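T-lymphoma invasion and metastasis-inducing protein 1 (Homo sapiens, PDB 4K2P) probably activates the small GTPase Rac as a guanine nucleotide exchange factor, its PH-CC-Ex region serving phosphoinositide and protein binding, with Par-3 a likely partner. Local coordinates at residues 160-165 with 173-178. The protein carries 5 engineered substitutions. Residues are numbered along the deposited sequence; the frame is centred on the assembly and turned at random.
Sequences LQLSSV and TILDQI. Engineered in segment 160-165: L160 (natural residue Met).
I174 splits its contact with 160-165 between two branches, CG2 against L162 and CD1 against V165, with Q161 beside the latter. I174 CB already lies 3.8 Å from L162 CD1. From there I174 CG2 packs more closely against the same methyl, 3.5 Å from L162 CD1; the two side chains run past each other in opposite senses. CG1 of I174 takes the other course, anti to the carbonyl carbon (chi1 -66°), and continues extended at chi2 170°, which carries CD1 away to V165. There the approach is tip to tip: I174 CD1 is 3.7 Å from V165 CG1 and 4.0 Å from V165 CG2, so the end of the isoleucine meets both methyls of the valine. On its flank I174 CD1 touches Q161 CB at 4.2 Å, whereas the amide of Q161 leads away from the contact. The two segments belong to an antiparallel helical hairpin in the CC-Ex region, a two-helix coiled coil formed by helices 133-161 and 168-203, and they meet near its closed end, where the chain turns back. Q161 O accepts from both S164 N and V165 N, tying down the start of this turn. No hydrogen bond joins 160-165 to 173-178, so apolar contact carries the interface. One turn of helix beyond I174, I178 brings CD1 up to both branches of L162, with I178 CD1 3.9 Å from L162 CD1, and its side chain also touches K155 and E159 of helix 133-161. L162 CD2 reaches L175 CD1 at 4.1 Å, the two leucines slanting across each other. With an alanine at L162, both branch methyls would be missing, and a gap would probably open beside I174 CG2 and I178 CD1. The L162 chi1 of -137° lies well off a staggered value, yet it places both methyls against helix 168-203.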
# COMPACT_ATOMS: atom_id res chain seq x y z
N LEU A 160 0.78 4.36 31.59
CA LEU A 160 1.28 4.65 32.93
C LEU A 160 0.14 5.07 33.85
O LEU A 160 0.25 4.96 35.07
CB LEU A 160 2.33 5.76 32.89
CG LEU A 160 3.74 5.35 32.45
CD1 LEU A 160 4.60 6.58 32.22
CD2 LEU A 160 4.39 4.43 33.46
N GLN A 161 -0.95 5.57 33.28
CA GLN A 161 -2.09 6.04 34.05
C GLN A 161 -3.08 4.95 34.41
O GLN A 161 -3.85 5.09 35.35
CB GLN A 161 -2.83 7.11 33.26
CG GLN A 161 -2.28 8.48 33.44
CD GLN A 161 -2.34 8.90 34.88
OE1 GLN A 161 -3.40 8.86 35.51
NE2 GLN A 161 -1.21 9.30 35.41
N LEU A 162 -3.04 3.88 33.63
CA LEU A 162 -3.98 2.77 33.76
C LEU A 162 -4.12 2.28 35.20
O LEU A 162 -5.23 2.07 35.68
CB LEU A 162 -3.54 1.63 32.84
CG LEU A 162 -4.58 0.87 32.02
CD1 LEU A 162 -5.52 1.79 31.28
CD2 LEU A 162 -3.88 -0.05 31.03
N SER A 163 -2.99 2.11 35.89
CA SER A 163 -3.01 1.53 37.22
C SER A 163 -3.08 2.58 38.34
O SER A 163 -3.04 2.23 39.52
CB SER A 163 -1.76 0.65 37.42
OG SER A 163 -0.57 1.41 37.32
N SER A 164 -3.21 3.84 37.96
CA SER A 164 -3.39 4.92 38.94
C SER A 164 -4.83 5.41 39.05
O SER A 164 -5.21 5.97 40.08
CB SER A 164 -2.49 6.10 38.58
OG SER A 164 -1.14 5.69 38.50
N VAL A 165 -5.65 5.21 38.02
CA VAL A 165 -7.04 5.63 38.11
C VAL A 165 -7.84 4.52 38.78
O VAL A 165 -7.76 3.35 38.39
CB VAL A 165 -7.64 5.99 36.72
CG1 VAL A 165 -6.78 7.03 36.03
CG2 VAL A 165 -7.80 4.77 35.83
N THR A 173 -12.02 3.75 29.92
CA THR A 173 -11.88 4.81 28.92
C THR A 173 -10.44 4.90 28.45
O THR A 173 -10.17 5.06 27.26
CB THR A 173 -12.31 6.19 29.47
OG1 THR A 173 -13.70 6.18 29.81
CG2 THR A 173 -12.06 7.28 28.42
N ILE A 174 -9.51 4.82 29.40
CA ILE A 174 -8.10 4.94 29.06
C ILE A 174 -7.67 3.74 28.24
O ILE A 174 -6.83 3.87 27.36
CB ILE A 174 -7.22 5.08 30.30
CG1 ILE A 174 -7.53 6.40 31.00
CG2 ILE A 174 -5.74 5.03 29.92
CD1 ILE A 174 -6.90 6.54 32.36
N LEU A 175 -8.24 2.57 28.51
CA LEU A 175 -7.85 1.39 27.76
C LEU A 175 -8.34 1.54 26.31
O LEU A 175 -7.60 1.27 25.37
CB LEU A 175 -8.40 0.10 28.39
CG LEU A 175 -7.83 -1.18 27.76
CD1 LEU A 175 -6.33 -1.32 28.02
CD2 LEU A 175 -8.56 -2.42 28.24
N ASP A 176 -9.59 1.98 26.14
CA ASP A 176 -10.12 2.30 24.81
C ASP A 176 -9.18 3.25 24.07
O ASP A 176 -8.92 3.05 22.88
CB ASP A 176 -11.50 2.96 24.90
CG ASP A 176 -12.60 1.97 25.23
OD1 ASP A 176 -12.42 0.76 25.04
OD2 ASP A 176 -13.67 2.43 25.70
N GLN A 177 -8.70 4.27 24.76
CA GLN A 177 -7.85 5.27 24.13
C GLN A 177 -6.52 4.69 23.71
O GLN A 177 -6.00 5.04 22.65
CB GLN A 177 -7.62 6.45 25.04
CG GLN A 177 -8.77 7.41 25.09
CD GLN A 177 -8.55 8.51 26.09
OE1 GLN A 177 -8.22 8.25 27.23
NE2 GLN A 177 -8.68 9.75 25.65
N ILE A 178 -5.96 3.80 24.52
CA ILE A 178 -4.69 3.16 24.19
C ILE A 178 -4.85 2.39 22.88
O ILE A 178 -3.99 2.45 21.99
CB ILE A 178 -4.23 2.24 25.35
CG1 ILE A 178 -3.77 3.11 26.52
CG2 ILE A 178 -3.08 1.32 24.92
CD1 ILE A 178 -3.69 2.38 27.84